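Local coordinates for TLR1789 protein (Thermosynechococcus elongatus, PDB 2X8X) that is an Omp85 family outer-membrane protein, present here as its N-terminal, probably periplasmic, portion of three POTRA domains, and probably takes part in inserting or transporting outer-membrane proteins, at residues Val157-Leu162 and Leu226-Lys231; Val149-Val154 and Gly187-Gln192; Met182-Gly187 and Gln196-Arg201; Gln88-Glu93 and Thr121-Asn126; Val56-Arg61 and Ile69-Arg74. One frame throughout, in Å; residues are numbered along the deposited sequence.

Contact 1: Val157-Leu162 and Leu226-Lys231; sequences VTYRFL and LILNIK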
# COMPACT_ATOMS: atom_id res chain seq x y z
N VAL A 157 -16.79 9.06 -18.78
CA VAL A 157 -15.96 10.01 -19.52
C VAL A 157 -16.90 11.12 -19.97
O VAL A 157 -17.91 10.84 -20.63
CB VAL A 157 -15.28 9.37 -20.77
CG1 VAL A 157 -14.43 10.41 -21.57
CG2 VAL A 157 -14.45 8.18 -20.35
N THR A 158 -16.50 12.37 -19.66
CA THR A 158 -17.34 13.57 -19.78
C THR A 158 -16.61 14.51 -20.72
O THR A 158 -15.44 14.81 -20.46
CB THR A 158 -17.42 14.34 -18.39
OG1 THR A 158 -17.78 13.41 -17.34
CG2 THR A 158 -18.40 15.62 -18.44
N TYR A 159 -17.29 14.96 -21.78
CA TYR A 159 -16.75 16.02 -22.64
C TYR A 159 -17.22 17.40 -22.19
O TYR A 159 -18.41 17.61 -21.98
CB TYR A 159 -17.14 15.84 -24.14
CG TYR A 159 -16.94 14.46 -24.68
CD1 TYR A 159 -15.83 13.68 -24.30
CD2 TYR A 159 -17.89 13.90 -25.55
CE1 TYR A 159 -15.68 12.37 -24.74
CE2 TYR A 159 -17.74 12.62 -26.03
CZ TYR A 159 -16.65 11.85 -25.62
OH TYR A 159 -16.50 10.58 -26.10
N ARG A 160 -16.31 18.36 -22.03
CA ARG A 160 -16.76 19.72 -21.76
C ARG A 160 -16.21 20.65 -22.87
O ARG A 160 -14.96 20.75 -23.07
CB ARG A 160 -16.26 20.16 -20.38
CG ARG A 160 -16.76 19.32 -19.23
CD ARG A 160 -16.25 19.88 -17.92
NE ARG A 160 -16.85 19.03 -16.88
CZ ARG A 160 -16.35 18.86 -15.67
NH1 ARG A 160 -15.25 19.50 -15.30
NH2 ARG A 160 -16.95 18.04 -14.83
N PHE A 161 -17.10 21.24 -23.65
CA PHE A 161 -16.68 22.14 -24.71
C PHE A 161 -16.49 23.57 -24.23
O PHE A 161 -17.31 24.09 -23.48
CB PHE A 161 -17.62 21.98 -25.91
CG PHE A 161 -17.59 20.57 -26.51
CD1 PHE A 161 -18.33 19.54 -25.93
CD2 PHE A 161 -16.78 20.27 -27.61
CE1 PHE A 161 -18.30 18.20 -26.45
CE2 PHE A 161 -16.73 18.95 -28.16
CZ PHE A 161 -17.48 17.93 -27.57
N LEU A 162 -15.41 24.22 -24.65
CA LEU A 162 -15.05 25.52 -24.08
C LEU A 162 -14.64 26.45 -25.17
O LEU A 162 -14.03 25.98 -26.13
CB LEU A 162 -13.88 25.39 -23.11
CG LEU A 162 -13.90 24.32 -22.02
CD1 LEU A 162 -12.52 24.28 -21.31
CD2 LEU A 162 -15.05 24.45 -20.98
N LEU A 226 -13.31 10.79 -16.02
CA LEU A 226 -12.31 11.37 -16.94
C LEU A 226 -12.94 12.57 -17.71
O LEU A 226 -13.93 12.39 -18.47
CB LEU A 226 -11.71 10.36 -17.92
CG LEU A 226 -10.74 11.07 -18.88
CD1 LEU A 226 -9.41 10.97 -18.25
CD2 LEU A 226 -10.66 10.52 -20.27
N ILE A 227 -12.35 13.75 -17.56
CA ILE A 227 -12.94 14.96 -18.18
C ILE A 227 -12.03 15.29 -19.34
O ILE A 227 -10.80 15.35 -19.15
CB ILE A 227 -12.91 16.20 -17.25
CG1 ILE A 227 -13.41 15.91 -15.81
CG2 ILE A 227 -13.63 17.38 -17.89
CD1 ILE A 227 -14.75 15.35 -15.69
N LEU A 228 -12.62 15.49 -20.52
CA LEU A 228 -11.89 16.05 -21.66
C LEU A 228 -12.38 17.50 -21.84
O LEU A 228 -13.56 17.72 -22.09
CB LEU A 228 -12.17 15.25 -22.92
CG LEU A 228 -11.71 13.80 -23.08
CD1 LEU A 228 -11.82 13.40 -24.56
CD2 LEU A 228 -10.28 13.63 -22.51
N ASN A 229 -11.48 18.49 -21.70
CA ASN A 229 -11.82 19.87 -21.85
C ASN A 229 -11.36 20.20 -23.26
O ASN A 229 -10.14 20.15 -23.57
CB ASN A 229 -11.03 20.70 -20.84
CG ASN A 229 -11.57 20.53 -19.41
OD1 ASN A 229 -12.71 20.80 -19.18
ND2 ASN A 229 -10.77 19.99 -18.50
N ILE A 230 -12.34 20.53 -24.11
CA ILE A 230 -12.10 20.56 -25.53
C ILE A 230 -12.43 21.89 -26.08
O ILE A 230 -13.53 22.36 -25.84
CB ILE A 230 -13.01 19.50 -26.25
CG1 ILE A 230 -12.67 18.07 -25.79
CG2 ILE A 230 -12.84 19.60 -27.77
CD1 ILE A 230 -13.75 17.06 -26.30
N LYS A 231 -11.49 22.49 -26.84
CA LYS A 231 -11.72 23.71 -27.60
C LYS A 231 -11.69 23.37 -29.09
O LYS A 231 -10.64 23.02 -29.60
CB LYS A 231 -10.70 24.80 -27.23
CG LYS A 231 -10.65 25.17 -25.72
CD LYS A 231 -9.68 26.30 -25.32
CE LYS A 231 -9.25 26.05 -23.84
NZ LYS A 231 -8.73 27.20 -23.05
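L228 O accepts the amide of R160 at 2.8 Å from N to O, a nearly straight bond (175° at the hydrogen). Its neighbours repeat the pattern: T158 N gives to L226 O, L228 N to T158 O, I230 N to R160 O and L162 N to I230 O, the last the most bent at 146°. T158 and R160 thus each use both N-H and C=O on the same partner strand, the ladder of a parallel pair. Segment 157-162 lies on strand 154-161, an edge strand of the three-stranded sheet of the third POTRA domain, and 226-231 on its central strand. On the face turned to helix 175-179, V157, Y159 and F161 run alongside L226, L228 and I230. The F161 ring leans against I230, its CE2 4.0 Å from I230 CG2, while Y159 CE1 lies 4.0 Å from L228 CD1. On the reverse face the extended R160 chain crosses I227. The methyl CG2 of I227 sits 3.4 Å above the guanidinium plane, near its rim, and R160 CD lies 3.6 Å from the same methyl. The guanidinium goes on to a salt bridge with E216 on strand 208-217, and T158 OG1 is hydrogen-bonded to N225 OD1.

Contact 2: Val149-Val154 and Gly187-Gln192; sequences VAEGVV and GVVLNQ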
# COMPACT_ATOMS: atom_id res chain seq x y z
N VAL A 149 -6.78 -2.81 -3.32
CA VAL A 149 -6.23 -1.87 -4.29
C VAL A 149 -7.37 -0.99 -4.87
O VAL A 149 -8.55 -1.38 -4.87
CB VAL A 149 -5.54 -2.58 -5.40
CG1 VAL A 149 -4.31 -3.37 -4.86
CG2 VAL A 149 -6.53 -3.50 -6.04
N ALA A 150 -6.97 0.20 -5.29
CA ALA A 150 -7.78 1.08 -6.13
C ALA A 150 -6.94 1.27 -7.36
O ALA A 150 -5.93 1.96 -7.30
CB ALA A 150 -7.99 2.37 -5.46
N GLU A 151 -7.37 0.67 -8.46
CA GLU A 151 -6.57 0.58 -9.64
C GLU A 151 -6.73 1.82 -10.53
O GLU A 151 -5.88 2.06 -11.36
CB GLU A 151 -7.01 -0.63 -10.42
CG GLU A 151 -6.79 -1.92 -9.60
CD GLU A 151 -6.73 -3.13 -10.49
OE1 GLU A 151 -7.32 -3.09 -11.59
OE2 GLU A 151 -6.08 -4.09 -10.10
N GLY A 152 -7.81 2.58 -10.34
CA GLY A 152 -8.08 3.77 -11.19
C GLY A 152 -9.12 3.46 -12.27
O GLY A 152 -8.94 3.76 -13.44
N VAL A 153 -10.19 2.78 -11.89
CA VAL A 153 -11.32 2.46 -12.82
C VAL A 153 -12.03 3.76 -13.27
O VAL A 153 -12.29 4.69 -12.46
CB VAL A 153 -12.35 1.44 -12.16
CG1 VAL A 153 -13.57 1.11 -13.14
CG2 VAL A 153 -11.66 0.14 -11.78
N VAL A 154 -12.26 3.82 -14.59
CA VAL A 154 -13.00 4.89 -15.27
C VAL A 154 -14.50 4.59 -15.14
O VAL A 154 -15.03 3.63 -15.70
CB VAL A 154 -12.54 5.09 -16.74
CG1 VAL A 154 -13.39 6.16 -17.40
CG2 VAL A 154 -11.05 5.60 -16.76
N GLY A 187 -15.48 1.74 -17.41
CA GLY A 187 -15.07 0.39 -17.04
C GLY A 187 -13.62 -0.02 -17.26
O GLY A 187 -13.22 -1.06 -16.77
N VAL A 188 -12.80 0.75 -18.02
CA VAL A 188 -11.39 0.34 -18.19
C VAL A 188 -10.66 0.96 -16.99
O VAL A 188 -11.19 1.89 -16.35
CB VAL A 188 -10.75 0.88 -19.49
CG1 VAL A 188 -11.60 0.49 -20.69
CG2 VAL A 188 -10.59 2.44 -19.41
N VAL A 189 -9.48 0.43 -16.66
CA VAL A 189 -8.61 1.03 -15.67
C VAL A 189 -7.74 2.06 -16.44
O VAL A 189 -7.08 1.75 -17.41
CB VAL A 189 -7.62 -0.03 -15.09
CG1 VAL A 189 -6.72 0.59 -14.09
CG2 VAL A 189 -8.37 -1.23 -14.52
N LEU A 190 -7.77 3.29 -15.97
CA LEU A 190 -7.00 4.40 -16.61
C LEU A 190 -5.51 4.06 -16.84
O LEU A 190 -4.78 3.66 -15.91
CB LEU A 190 -7.18 5.67 -15.74
CG LEU A 190 -6.60 6.98 -16.31
CD1 LEU A 190 -7.46 7.34 -17.51
CD2 LEU A 190 -6.70 8.09 -15.29
N ASN A 191 -5.06 4.21 -18.09
CA ASN A 191 -3.67 3.93 -18.39
C ASN A 191 -3.10 5.08 -19.19
O ASN A 191 -3.68 5.49 -20.16
CB ASN A 191 -3.56 2.68 -19.22
CG ASN A 191 -2.14 2.26 -19.41
OD1 ASN A 191 -1.34 2.97 -20.03
ND2 ASN A 191 -1.80 1.12 -18.85
N GLN A 192 -1.96 5.60 -18.75
CA GLN A 192 -1.45 6.88 -19.28
C GLN A 192 -0.99 6.74 -20.73
O GLN A 192 -1.00 7.73 -21.48
CB GLN A 192 -0.37 7.43 -18.33
CG GLN A 192 0.32 8.66 -18.81
CD GLN A 192 1.76 8.34 -19.13
OE1 GLN A 192 2.47 7.72 -18.29
NE2 GLN A 192 2.22 8.73 -20.34
O HOH W 1 -4.48 3.76 -13.21
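V189 wedges its two methyls against E151. With CG1 anti to its backbone N (chi1 179°), V189 sets CG1 3.2 Å from E151 O and leaves CG2 to meet E151 OE1 at 3.6 Å. V154 has the same rotamer, CG2 being anti to its carbonyl carbon, and this branch packs on L190 CB at 4.0 Å and on V188 CG2 at 4.1 Å. Backbone bonds tie the crossing together: L190 N to G152 O, V154 N to V188 O, and G187 N to V154 O, the shortest at 2.6 Å. A water donates to both E151 O and L190 O, bridging the carbonyls. G152 turns the chain with a positive phi (101°), which presents its carbonyl to L190 N. The E151 carboxylate is engaged beyond the contact, taking the amides of Q88, V89 and L90 and the hydroxyl of Y123. The linker between strands 144-150 and 154-161 is therefore clasped by the loop that leads into helix 192-205, where the second and third POTRA domains meet; N191 caps that helix.

Contact 3: Met182-Gly187 and Gln196-Arg201; sequences MDTQPG and QADLRR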
# COMPACT_ATOMS: atom_id res chain seq x y z
N MET A 182 -11.35 6.61 -29.06
CA MET A 182 -10.83 6.41 -27.72
C MET A 182 -10.97 4.98 -27.23
O MET A 182 -12.07 4.42 -27.20
CB MET A 182 -11.54 7.36 -26.74
CG MET A 182 -11.19 8.82 -27.04
SD MET A 182 -11.90 9.82 -25.73
CE MET A 182 -10.97 9.27 -24.25
N ASP A 183 -9.85 4.41 -26.82
CA ASP A 183 -9.84 3.15 -26.02
C ASP A 183 -10.16 3.35 -24.53
O ASP A 183 -10.60 2.41 -23.85
CB ASP A 183 -8.48 2.46 -26.08
CG ASP A 183 -8.15 1.89 -27.44
OD1 ASP A 183 -9.09 1.52 -28.21
OD2 ASP A 183 -6.93 1.79 -27.71
N THR A 184 -9.84 4.53 -23.99
CA THR A 184 -10.28 4.87 -22.63
C THR A 184 -11.80 5.05 -22.63
O THR A 184 -12.30 5.99 -23.25
CB THR A 184 -9.60 6.17 -22.17
OG1 THR A 184 -8.18 6.02 -22.31
CG2 THR A 184 -9.91 6.49 -20.69
N GLN A 185 -12.55 4.12 -21.99
CA GLN A 185 -14.04 4.08 -22.02
C GLN A 185 -14.50 3.74 -20.59
O GLN A 185 -13.72 3.25 -19.82
CB GLN A 185 -14.58 3.04 -23.03
CG GLN A 185 -14.18 3.34 -24.48
CD GLN A 185 -14.96 4.49 -25.12
OE1 GLN A 185 -15.98 4.92 -24.60
NE2 GLN A 185 -14.51 4.97 -26.29
N PRO A 186 -15.75 4.04 -20.22
CA PRO A 186 -16.18 3.56 -18.89
C PRO A 186 -15.92 2.07 -18.65
O PRO A 186 -16.03 1.26 -19.59
CB PRO A 186 -17.67 3.89 -18.83
CG PRO A 186 -17.79 5.10 -19.68
CD PRO A 186 -16.73 4.98 -20.82
N GLY A 187 -15.48 1.74 -17.41
CA GLY A 187 -15.07 0.39 -17.04
C GLY A 187 -13.62 -0.02 -17.26
O GLY A 187 -13.22 -1.06 -16.77
N GLN A 196 -2.64 8.90 -23.84
CA GLN A 196 -1.75 9.49 -24.83
C GLN A 196 -2.11 9.17 -26.23
O GLN A 196 -2.18 10.09 -27.05
CB GLN A 196 -0.33 8.95 -24.71
CG GLN A 196 0.28 9.12 -23.40
CD GLN A 196 0.53 10.53 -23.07
OE1 GLN A 196 -0.40 11.32 -22.87
NE2 GLN A 196 1.83 10.87 -22.98
N ALA A 197 -2.23 7.86 -26.49
CA ALA A 197 -2.61 7.34 -27.78
C ALA A 197 -3.95 7.90 -28.26
O ALA A 197 -4.13 8.24 -29.45
CB ALA A 197 -2.63 5.78 -27.73
N ASP A 198 -4.86 8.00 -27.32
CA ASP A 198 -6.20 8.49 -27.61
C ASP A 198 -6.10 9.97 -28.01
O ASP A 198 -6.76 10.38 -28.95
CB ASP A 198 -7.09 8.46 -26.34
CG ASP A 198 -7.64 7.04 -25.99
OD1 ASP A 198 -7.53 6.07 -26.80
OD2 ASP A 198 -8.22 6.92 -24.88
N LEU A 199 -5.31 10.76 -27.27
CA LEU A 199 -5.20 12.19 -27.54
C LEU A 199 -4.52 12.46 -28.94
O LEU A 199 -4.87 13.42 -29.67
CB LEU A 199 -4.41 12.87 -26.43
CG LEU A 199 -5.07 13.03 -25.06
CD1 LEU A 199 -4.02 13.59 -24.11
CD2 LEU A 199 -6.23 14.00 -25.25
N ARG A 200 -3.54 11.64 -29.28
CA ARG A 200 -2.93 11.61 -30.62
C ARG A 200 -3.93 11.30 -31.72
O ARG A 200 -3.93 11.98 -32.77
CB ARG A 200 -1.69 10.69 -30.64
CG ARG A 200 -0.56 11.42 -29.85
CD ARG A 200 0.84 10.77 -30.01
NE ARG A 200 0.76 9.33 -29.71
CZ ARG A 200 1.09 8.77 -28.53
NH1 ARG A 200 1.53 9.51 -27.51
NH2 ARG A 200 0.98 7.44 -28.39
N ARG A 201 -4.84 10.36 -31.47
CA ARG A 201 -5.90 10.09 -32.45
C ARG A 201 -6.86 11.24 -32.53
O ARG A 201 -7.34 11.55 -33.61
CB ARG A 201 -6.68 8.77 -32.16
CG ARG A 201 -5.96 7.52 -32.65
CD ARG A 201 -6.79 6.22 -32.43
NE ARG A 201 -7.03 5.98 -31.01
CZ ARG A 201 -6.24 5.29 -30.18
NH1 ARG A 201 -5.13 4.70 -30.60
NH2 ARG A 201 -6.58 5.16 -28.90
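A helix-borne aspartate holds a loop in this part of the third POTRA domain: D198, on helix 192-205, grips D183 and T184 with both carboxylate oxygens. OD2 takes two donors from T184, its N at 3.0 Å through the syn lone pair and its OG1 at 2.7 Å, the latter 30° out of the carboxylate plane. OD1 accepts D183 N at 2.9 Å, also on the syn side but 34° out of plane. Three bonds thus fix the carboxylate's rotation and satisfy a buried acid. The M182 side chain crosses D198 at about a right angle; bent at chi3 (64°), it brings CE to 3.7 Å from D198 OD2. R201 NH2, one helical turn on, is modelled so close to D198 OD1 that this bond's detail is doubtful; D183 OD2 lies 3.6 Å from R201 NH2, well out of the guanidinium plane, a looser charge pair. R201 NE reaches E181 O, while M182 and T184 pack on L228 and L226, placing the loop between helix 192-205 and strand 224-232.

Contact 4: Gln88-Glu93 and Thr121-Asn126; sequences QVLTQE and TFYRDN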
# COMPACT_ATOMS: atom_id res chain seq x y z
N GLN A 88 -8.36 -5.83 -10.71
CA GLN A 88 -8.81 -6.20 -12.07
C GLN A 88 -7.58 -6.51 -12.90
O GLN A 88 -7.36 -7.64 -13.26
CB GLN A 88 -9.57 -5.07 -12.80
CG GLN A 88 -11.03 -4.78 -12.33
CD GLN A 88 -11.13 -3.54 -11.33
OE1 GLN A 88 -10.15 -2.74 -11.15
NE2 GLN A 88 -12.31 -3.40 -10.69
N VAL A 89 -6.79 -5.48 -13.20
CA VAL A 89 -5.56 -5.71 -13.98
C VAL A 89 -4.44 -6.37 -13.19
O VAL A 89 -3.57 -6.97 -13.79
CB VAL A 89 -4.97 -4.45 -14.66
CG1 VAL A 89 -5.92 -3.95 -15.76
CG2 VAL A 89 -4.63 -3.43 -13.67
N LEU A 90 -4.47 -6.22 -11.86
CA LEU A 90 -3.69 -7.06 -10.95
C LEU A 90 -4.43 -8.33 -10.65
O LEU A 90 -5.56 -8.33 -10.11
CB LEU A 90 -3.37 -6.30 -9.64
CG LEU A 90 -2.60 -7.04 -8.50
CD1 LEU A 90 -1.10 -7.27 -8.78
CD2 LEU A 90 -2.77 -6.22 -7.15
N THR A 91 -3.88 -9.46 -11.05
CA THR A 91 -4.60 -10.71 -10.83
C THR A 91 -4.19 -11.29 -9.49
O THR A 91 -3.07 -11.06 -9.00
CB THR A 91 -4.30 -11.72 -11.95
OG1 THR A 91 -2.93 -12.10 -11.86
CG2 THR A 91 -4.58 -11.10 -13.36
N GLN A 92 -5.12 -12.04 -8.86
CA GLN A 92 -4.79 -12.81 -7.67
C GLN A 92 -3.54 -13.68 -7.89
O GLN A 92 -2.73 -13.81 -6.99
CB GLN A 92 -6.00 -13.65 -7.19
CG GLN A 92 -5.69 -14.42 -5.89
CD GLN A 92 -5.34 -13.48 -4.70
OE1 GLN A 92 -6.13 -12.55 -4.36
NE2 GLN A 92 -4.21 -13.78 -4.03
N GLU A 93 -3.35 -14.24 -9.08
CA GLU A 93 -2.12 -15.03 -9.33
C GLU A 93 -0.81 -14.22 -9.26
O GLU A 93 0.24 -14.74 -8.86
CB GLU A 93 -2.17 -15.73 -10.69
CG GLU A 93 -3.15 -16.91 -10.79
CD GLU A 93 -4.62 -16.45 -10.82
OE1 GLU A 93 -4.96 -15.46 -11.55
OE2 GLU A 93 -5.44 -17.07 -10.09
N THR A 121 4.52 -0.80 -7.88
CA THR A 121 5.43 -0.75 -9.02
C THR A 121 4.84 -1.47 -10.23
O THR A 121 4.96 -0.99 -11.34
CB THR A 121 6.84 -1.35 -8.68
OG1 THR A 121 7.39 -0.60 -7.60
CG2 THR A 121 7.77 -1.26 -9.86
N PHE A 122 4.18 -2.60 -10.03
CA PHE A 122 3.47 -3.22 -11.14
C PHE A 122 2.48 -2.23 -11.80
O PHE A 122 2.52 -2.03 -13.02
CB PHE A 122 2.78 -4.51 -10.75
CG PHE A 122 1.73 -4.97 -11.75
CD1 PHE A 122 2.11 -5.79 -12.84
CD2 PHE A 122 0.39 -4.58 -11.62
CE1 PHE A 122 1.15 -6.24 -13.79
CE2 PHE A 122 -0.59 -4.99 -12.55
CZ PHE A 122 -0.22 -5.82 -13.65
N TYR A 123 1.65 -1.55 -11.02
CA TYR A 123 0.77 -0.54 -11.65
C TYR A 123 1.55 0.54 -12.40
O TYR A 123 1.24 0.85 -13.55
CB TYR A 123 -0.09 0.15 -10.59
CG TYR A 123 -1.14 -0.80 -9.99
CD1 TYR A 123 -2.06 -1.45 -10.81
CD2 TYR A 123 -1.25 -1.01 -8.60
CE1 TYR A 123 -3.06 -2.35 -10.27
CE2 TYR A 123 -2.27 -1.91 -8.05
CZ TYR A 123 -3.14 -2.56 -8.89
OH TYR A 123 -4.13 -3.42 -8.43
N ARG A 124 2.52 1.13 -11.74
CA ARG A 124 3.19 2.30 -12.29
C ARG A 124 3.97 1.98 -13.52
O ARG A 124 3.97 2.76 -14.44
CB ARG A 124 4.14 2.89 -11.25
CG ARG A 124 4.31 4.40 -11.26
CD ARG A 124 5.09 4.84 -9.99
NE ARG A 124 6.21 3.92 -9.75
CZ ARG A 124 6.38 3.13 -8.67
NH1 ARG A 124 5.53 3.16 -7.61
NH2 ARG A 124 7.45 2.33 -8.66
N ASP A 125 4.62 0.83 -13.56
CA ASP A 125 5.48 0.46 -14.69
C ASP A 125 4.65 0.03 -15.91
O ASP A 125 5.12 0.13 -17.02
CB ASP A 125 6.48 -0.67 -14.32
CG ASP A 125 7.67 -0.17 -13.45
OD1 ASP A 125 7.73 1.05 -13.05
OD2 ASP A 125 8.53 -1.04 -13.14
N ASN A 126 3.45 -0.48 -15.68
CA ASN A 126 2.58 -0.92 -16.76
C ASN A 126 1.67 0.22 -17.27
O ASN A 126 0.86 0.03 -18.19
CB ASN A 126 1.79 -2.13 -16.32
CG ASN A 126 2.57 -3.44 -16.51
OD1 ASN A 126 2.87 -3.81 -17.63
ND2 ASN A 126 2.92 -4.12 -15.41
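Apolar packing joins the loop before helix 92-99 to the last turn of helix 109-125, the two helices of the second POTRA domain. V89 and L90 meet two consecutive aromatic residues, F122 and Y123. F122 projects toward the loop, CG anti to its backbone N (chi1 164°), which carries the far end of its ring to V89 O, 3.5 Å from F122 CZ, and sets CD2 4.2 Å from L90 CD1. Y123 comes in beside it: V89 CG2 touches the ring edge in its plane, 3.9 Å from CE1, while the L90 side chain crosses the tyrosine at about a right angle. Here L90 CB lies 3.8 Å from Y123 CZ and comes closer still to Y123 OH, at 3.2 Å. The hydroxyl is hydrogen-bonded to E151 OE2. Both L90 and Y123 also rest on V149 of strand 144-150. At the helix end, N126 ND2 and N126 N reach F122 O from opposite faces of its carbonyl plane.

Contact 5: Val56-Arg61 and Ile69-Arg74; sequences VNAVPR and ITFVVR
A58 and F71 form a non-hydrogen-bonded pair with side chains on the same face, the methyl CB of A58 lying 3.7 Å from F71 CE2 at an oblique approach to the ring. The CG2 branch of I69, from the same strand as F71, lies over one ring face, toward the rim. Farther along the same side P60 meets I69: the ethyl arm of I69 folds back (chi1 -57°, chi2 -61°), bringing CD1 to 3.6 Å from P60 CB. At the other end V56 CG1 and V73 CG2 come to 4.2 Å. N57, V59, T70 and V72 project from the opposite side, where N57 and V72, then V59 and T70, form the hydrogen-bonded pairs. N57 N gives to V72 O and V72 N to N57 O, while V59 N gives to T70 O and T70 N to V59 O. A water accepts from N57 ND2 and donates to V72 O. V56 and A58 pack on helix 37-48, and F71 touches V10 of strand 5-13, so their face is turned to the domain's interior. The strands run antiparallel, 155° between their directions, as the β-hairpin of strands 53-63 and 66-75 in the first POTRA domain.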
# COMPACT_ATOMS: atom_id res chain seq x y z
N VAL A 56 4.65 -6.20 22.18
CA VAL A 56 5.92 -6.39 22.94
C VAL A 56 5.70 -5.72 24.31
O VAL A 56 5.37 -4.50 24.35
CB VAL A 56 7.13 -5.73 22.24
CG1 VAL A 56 8.46 -6.07 23.01
CG2 VAL A 56 7.25 -6.20 20.75
N ASN A 57 5.92 -6.47 25.41
CA ASN A 57 5.97 -5.90 26.74
C ASN A 57 7.21 -6.39 27.52
O ASN A 57 7.61 -7.57 27.39
CB ASN A 57 4.75 -6.36 27.57
CG ASN A 57 3.44 -5.74 27.07
OD1 ASN A 57 2.90 -4.85 27.74
ND2 ASN A 57 2.91 -6.21 25.91
N ALA A 58 7.80 -5.51 28.32
CA ALA A 58 8.92 -5.86 29.22
C ALA A 58 8.36 -5.96 30.65
O ALA A 58 7.68 -5.03 31.13
CB ALA A 58 9.93 -4.79 29.18
N VAL A 59 8.58 -7.08 31.33
CA VAL A 59 8.00 -7.24 32.65
C VAL A 59 9.10 -7.68 33.66
O VAL A 59 9.76 -8.71 33.46
CB VAL A 59 6.82 -8.22 32.60
CG1 VAL A 59 6.39 -8.58 34.03
CG2 VAL A 59 5.61 -7.62 31.77
N PRO A 60 9.37 -6.83 34.68
CA PRO A 60 10.33 -7.19 35.78
C PRO A 60 9.70 -7.89 36.97
O PRO A 60 8.71 -7.39 37.51
CB PRO A 60 10.89 -5.83 36.22
CG PRO A 60 9.76 -4.83 35.92
CD PRO A 60 8.86 -5.45 34.82
N ARG A 61 10.28 -9.02 37.40
CA ARG A 61 9.86 -9.75 38.62
C ARG A 61 11.08 -10.04 39.49
O ARG A 61 12.21 -10.06 39.00
CB ARG A 61 9.16 -11.07 38.26
N ILE A 69 14.19 -9.87 33.94
CA ILE A 69 13.37 -9.18 32.91
C ILE A 69 12.80 -10.23 31.98
O ILE A 69 13.57 -11.05 31.38
CB ILE A 69 14.11 -8.04 32.08
CG1 ILE A 69 14.65 -6.98 33.05
CG2 ILE A 69 13.10 -7.34 31.17
CD1 ILE A 69 13.52 -6.32 33.85
N THR A 70 11.46 -10.25 31.91
CA THR A 70 10.79 -11.06 30.94
C THR A 70 10.26 -10.13 29.80
O THR A 70 9.45 -9.21 30.03
CB THR A 70 9.61 -11.91 31.57
OG1 THR A 70 10.12 -12.75 32.63
CG2 THR A 70 8.97 -12.81 30.53
N PHE A 71 10.74 -10.40 28.59
CA PHE A 71 10.19 -9.76 27.41
C PHE A 71 9.03 -10.59 26.86
O PHE A 71 9.27 -11.65 26.30
CB PHE A 71 11.30 -9.56 26.40
CG PHE A 71 12.20 -8.42 26.76
CD1 PHE A 71 13.47 -8.64 27.30
CD2 PHE A 71 11.75 -7.10 26.58
CE1 PHE A 71 14.29 -7.53 27.63
CE2 PHE A 71 12.53 -6.01 26.90
CZ PHE A 71 13.84 -6.23 27.41
N VAL A 72 7.80 -10.13 27.01
CA VAL A 72 6.68 -10.92 26.45
C VAL A 72 6.34 -10.40 25.04
O VAL A 72 6.00 -9.24 24.89
CB VAL A 72 5.41 -10.88 27.33
CG1 VAL A 72 4.39 -11.97 26.86
CG2 VAL A 72 5.77 -11.12 28.81
N VAL A 73 6.39 -11.31 24.08
CA VAL A 73 6.33 -11.00 22.69
C VAL A 73 5.18 -11.83 22.10
O VAL A 73 4.95 -12.94 22.57
CB VAL A 73 7.70 -11.40 22.21
CG1 VAL A 73 7.74 -12.48 21.18
CG2 VAL A 73 8.61 -10.20 22.06
N ARG A 74 4.44 -11.25 21.12
CA ARG A 74 3.29 -11.88 20.46
C ARG A 74 3.58 -11.64 18.96
O ARG A 74 3.46 -10.51 18.49
CB ARG A 74 1.97 -11.19 20.89
CG ARG A 74 0.74 -11.88 20.33
CD ARG A 74 -0.57 -11.19 20.86
NE ARG A 74 -1.19 -10.95 19.59
CZ ARG A 74 -1.61 -9.81 19.08
NH1 ARG A 74 -1.72 -8.69 19.79
NH2 ARG A 74 -2.02 -9.86 17.84
O HOH W 2 3.32 -8.89 24.42

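In the fold
From the N terminus, contact 5 closes first, across the short hairpin turn between strands 53-63 and 66-75 in the first POTRA domain. Contact 4 follows in series, closing the loop that carries most of helix 92-99 and helix 109-125 in the second domain. Contacts 1, 2 and 3 lie at and beyond the border with the third: contact 3 closes a short loop that falls wholly within the long one of contact 1, while contact 2 crosses both, and shares G187 with contact 3. Contact 2 ties the end of the second domain to the third, and through E151 it also touches contact 4. Contact 5 stands apart, about 42 Å between centres from contact 4.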